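Local coordinates for B-type Cna protein (Enterococcus faecium, PDB 6FWY) that is of unknown function but belongs to an LPXTG-anchored surface protein whose thioester domain probably bonds covalently to host targets, at residues A[144-147]-A[148-152]; A[68-71]-A[72-75]. All coordinates share one frame; numbering follows the deposited sequence.

Contact 1 of 2, residues A[144-147]-A[148-152]; sequences IYDY and AKNGK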
loop_
_atom_site.group_PDB
_atom_site.type_symbol
_atom_site.label_atom_id
_atom_site.label_comp_id
_atom_site.label_asym_id
_atom_site.label_seq_id
_atom_site.Cartn_x
_atom_site.Cartn_y
_atom_site.Cartn_z
ATOM N N ILE A 144 2.237 -18.337 -1.602
ATOM C CA ILE A 144 1.745 -17.039 -1.111
ATOM C C ILE A 144 2.240 -16.789 0.318
ATOM O O ILE A 144 2.718 -15.695 0.633
ATOM C CB ILE A 144 0.200 -16.930 -1.197
ATOM C CG1 ILE A 144 -0.280 -17.065 -2.656
ATOM C CG2 ILE A 144 -0.301 -15.598 -0.641
ATOM C CD1 ILE A 144 -1.757 -17.469 -2.760
ATOM N N TYR A 145 2.137 -17.804 1.175
ATOM C CA TYR A 145 2.537 -17.686 2.577
ATOM C C TYR A 145 4.035 -17.381 2.705
ATOM O O TYR A 145 4.427 -16.461 3.417
ATOM C CB TYR A 145 2.173 -18.965 3.323
ATOM C CG TYR A 145 2.402 -18.937 4.803
ATOM C CD1 TYR A 145 1.736 -18.034 5.598
ATOM C CD2 TYR A 145 3.267 -19.838 5.415
ATOM C CE1 TYR A 145 1.926 -18.002 6.977
ATOM C CE2 TYR A 145 3.450 -19.838 6.795
ATOM C CZ TYR A 145 2.780 -18.896 7.563
ATOM O OH TYR A 145 2.938 -18.844 8.925
ATOM N N ASP A 146 4.862 -18.137 1.988
ATOM C CA ASP A 146 6.300 -17.898 1.975
ATOM C C ASP A 146 6.626 -16.442 1.607
ATOM O O ASP A 146 7.438 -15.800 2.263
ATOM C CB ASP A 146 6.991 -18.863 1.012
ATOM C CG ASP A 146 8.525 -18.779 1.077
ATOM O OD1 ASP A 146 9.081 -18.530 2.177
ATOM O OD2 ASP A 146 9.201 -18.908 0.026
ATOM N N TYR A 147 5.961 -15.926 0.574
ATOM C CA TYR A 147 6.150 -14.546 0.157
ATOM C C TYR A 147 5.668 -13.554 1.239
ATOM O O TYR A 147 6.367 -12.602 1.566
ATOM C CB TYR A 147 5.467 -14.289 -1.189
ATOM C CG TYR A 147 5.615 -12.862 -1.663
ATOM C CD1 TYR A 147 6.869 -12.350 -2.004
ATOM C CD2 TYR A 147 4.509 -12.016 -1.745
ATOM C CE1 TYR A 147 7.018 -11.045 -2.427
ATOM C CE2 TYR A 147 4.657 -10.705 -2.162
ATOM C CZ TYR A 147 5.905 -10.226 -2.507
ATOM O OH TYR A 147 6.037 -8.925 -2.914
ATOM N N ALA A 148 4.495 -13.800 1.812
ATOM C CA ALA A 148 3.957 -12.948 2.877
ATOM C C ALA A 148 4.859 -12.875 4.119
ATOM O O ALA A 148 5.115 -11.785 4.624
ATOM C CB ALA A 148 2.566 -13.398 3.254
ATOM N N LYS A 149 5.348 -14.023 4.577
ATOM C CA LYS A 149 6.255 -14.099 5.726
ATOM C C LYS A 149 7.651 -13.587 5.406
ATOM O O LYS A 149 8.222 -12.828 6.183
ATOM C CB LYS A 149 6.414 -15.550 6.230
ATOM C CG LYS A 149 5.132 -16.272 6.682
ATOM C CD LYS A 149 4.423 -15.555 7.814
ATOM C CE LYS A 149 5.171 -15.632 9.119
ATOM N NZ LYS A 149 4.600 -14.628 10.065
ATOM N N ASN A 150 8.214 -14.029 4.283
ATOM C CA ASN A 150 9.652 -13.887 4.012
ATOM C C ASN A 150 10.035 -12.922 2.907
ATOM O O ASN A 150 11.214 -12.631 2.758
ATOM C CB ASN A 150 10.260 -15.273 3.735
ATOM C CG ASN A 150 10.018 -16.246 4.889
ATOM O OD1 ASN A 150 10.305 -15.931 6.032
ATOM N ND2 ASN A 150 9.485 -17.422 4.589
ATOM N N GLY A 151 9.068 -12.424 2.139
ATOM C CA GLY A 151 9.324 -11.438 1.069
ATOM C C GLY A 151 9.726 -10.097 1.647
ATOM O O GLY A 151 9.508 -9.834 2.828
ATOM N N LYS A 152 10.318 -9.244 0.813
ATOM C CA LYS A 152 10.871 -7.959 1.258
ATOM C C LYS A 152 10.007 -6.728 0.954
ATOM O O LYS A 152 10.199 -5.685 1.584
ATOM C CB LYS A 152 12.233 -7.771 0.581
ATOM C CG LYS A 152 12.035 -7.351 -0.884
ATOM C CD LYS A 152 13.175 -7.671 -1.856
ATOM C CE LYS A 152 12.641 -7.780 -3.290
ATOM N NZ LYS A 152 13.739 -8.116 -4.244
HETATM O O HOH W 1 2.057 -16.298 10.717
#
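Y145 swings its CG anti to the backbone N (chi1 -174°) while K149, one helical turn on, keeps its CG beside its own N and bends again at chi2 and chi3, and the lysine chain comes to lie alongside the phenol. K149 CG rides over one ring face as a CH-pi contact, 3.7 Å from the centroid of the Y145 ring, with K149 CD 3.6 Å from Y145 CE1. At the polar ends a water bridges Y145 OH and K149 NZ, accepting from the ammonium, which also forms a salt bridge with E77. On the next i, i+4 pair the N150 amide donates from ND2 to D146 OD1 over 2.7 Å, almost in the amide plane and nearly straight at 161°; carboxylate and amide planes stand 66° apart. N150 N also binds D146 O (2.8 Å), so two bonds join these residues. G151 leaves helical geometry, yet its N still reaches Y147 O at 2.8 Å, while R80 hydrogen-bonds A148 O. The C-terminal end of helix 131-150 is thus tied by main-chain and side-chain bonds together, and the arginine's positive charge would be expected to suit the partially negative carbonyl end of the helix.

Contact 2 of 2, residues A[68-71]-A[72-75]; sequences LKYK and GAGS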
loop_
_atom_site.group_PDB
_atom_site.type_symbol
_atom_site.label_atom_id
_atom_site.label_comp_id
_atom_site.label_asym_id
_atom_site.label_seq_id
_atom_site.Cartn_x
_atom_site.Cartn_y
_atom_site.Cartn_z
ATOM N N LEU A 68 -18.622 -1.508 7.879
ATOM C CA LEU A 68 -17.701 -1.803 8.980
ATOM C C LEU A 68 -16.780 -0.591 9.158
ATOM O O LEU A 68 -16.205 -0.106 8.192
ATOM C CB LEU A 68 -16.858 -3.024 8.631
ATOM C CG LEU A 68 -17.462 -4.421 8.816
ATOM C CD1 LEU A 68 -18.636 -4.648 7.926
ATOM C CD2 LEU A 68 -16.422 -5.480 8.513
ATOM N N LYS A 69 -16.639 -0.117 10.393
ATOM C CA LYS A 69 -15.746 1.020 10.694
ATOM C C LYS A 69 -14.285 0.568 10.620
ATOM O O LYS A 69 -13.978 -0.618 10.794
ATOM C CB LYS A 69 -16.072 1.557 12.081
ATOM C CG LYS A 69 -15.488 2.869 12.540
ATOM C CD LYS A 69 -15.654 2.937 14.069
ATOM C CE LYS A 69 -15.030 4.192 14.695
ATOM N NZ LYS A 69 -14.283 3.929 15.973
ATOM N N TYR A 70 -13.409 1.530 10.330
ATOM C CA TYR A 70 -11.955 1.331 10.311
ATOM C C TYR A 70 -11.457 0.754 11.631
ATOM O O TYR A 70 -11.887 1.186 12.691
ATOM C CB TYR A 70 -11.235 2.653 10.044
ATOM C CG TYR A 70 -9.734 2.582 10.120
ATOM C CD1 TYR A 70 -9.018 1.886 9.159
ATOM C CD2 TYR A 70 -9.021 3.201 11.156
ATOM C CE1 TYR A 70 -7.625 1.814 9.201
ATOM C CE2 TYR A 70 -7.626 3.148 11.193
ATOM C CZ TYR A 70 -6.933 2.446 10.222
ATOM O OH TYR A 70 -5.562 2.337 10.247
ATOM N N LYS A 71 -10.568 -0.237 11.544
ATOM C CA LYS A 71 -9.984 -0.859 12.715
ATOM C C LYS A 71 -8.485 -0.567 12.821
ATOM O O LYS A 71 -8.022 -0.126 13.861
ATOM C CB LYS A 71 -10.225 -2.367 12.675
ATOM C CG LYS A 71 -9.716 -3.115 13.887
ATOM C CD LYS A 71 -9.978 -4.609 13.677
ATOM C CE LYS A 71 -9.098 -5.523 14.532
ATOM N NZ LYS A 71 -9.467 -5.484 15.969
ATOM N N GLY A 72 -7.733 -0.850 11.756
ATOM C CA GLY A 72 -6.288 -0.622 11.761
ATOM C C GLY A 72 -5.604 -0.830 10.431
ATOM O O GLY A 72 -6.232 -1.191 9.413
ATOM N N ALA A 73 -4.299 -0.571 10.438
ATOM C CA ALA A 73 -3.477 -0.650 9.228
ATOM C C ALA A 73 -2.943 -2.052 9.110
ATOM O O ALA A 73 -2.388 -2.576 10.058
ATOM C CB ALA A 73 -2.337 0.351 9.316
ATOM N N GLY A 74 -3.092 -2.667 7.948
ATOM C CA GLY A 74 -2.570 -4.026 7.721
ATOM C C GLY A 74 -1.056 -4.066 7.707
ATOM O O GLY A 74 -0.405 -3.120 7.234
ATOM N N SER A 75 -0.475 -5.151 8.227
ATOM C CA SER A 75 0.983 -5.281 8.252
ATOM C C SER A 75 1.589 -5.489 6.853
ATOM O O SER A 75 0.879 -5.725 5.881
ATOM C CB SER A 75 1.377 -6.444 9.149
ATOM O OG SER A 75 0.967 -7.651 8.561
#
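Y70 lays its ring along the backbone that follows it, spanning G72 and ending at A73. One ring face takes G72 N, 3.6 Å above the plane and displaced toward the rim; farther along the ring, Y70 CZ stands 3.5 Å from G72 CA and Y70 CE1 3.3 Å from G72 O. The phenol oxygen ends over the next peptide: Y70 OH is 3.2 Å from G72 C and equally near A73 N, but the angle there is too poor for a hydrogen bond. A73 CB, 3.9 Å from Y70 OH, touches the end of the side chain. This is van der Waals contact between an aromatic side chain and the main chain.

The first torsion of Y70 sets this course, with CG anti to the backbone N and beside the carbonyl carbon (chi1 175°), which carries the ring forward along the chain and over G72 N. On the K71 side chain, CB lies 3.1 Å from G72 N, and the chain then runs extended as far as a bend at chi4. The backbone beneath the ring is shaped by a classic beta bulge: K71 and G72 both face T248 of strand 231-250 and both share backbone hydrogen bonds with it, while G72 O also takes the T248 hydroxyl.

Strand 67-73 runs antiparallel between strands 11-21 and 231-250, and the Y70 side chain touches F247 on the second of these. Beyond the strand, G74 leads to S75, the N-cap of helix 76-84, whose OG makes weak hydrogen bonds to the backbone N of E77 and of F78.

In the fold
Both contacts are local, each within a single element: contact 1 at the C-terminal end of helix 131-150, contact 2 at the end of strand 67-73. Contact 1 is partly buried, with I144 and A148 on its inner side and I144, Y145 and K149 packed against helix 99-113; contact 2 is a surface contact. Each uses a tyrosine ring, but the helix sets a lysine chain over it and adds polar bonds, whereas in the strand the ring lies on the main chain of G72, and the hydrogen bonds go to neighbouring strands. Their centres lie about 21 Å apart and their nearest atoms about 7 Å. Helix 76-84, entered from contact 2, supplies E77 and R80 to contact 1.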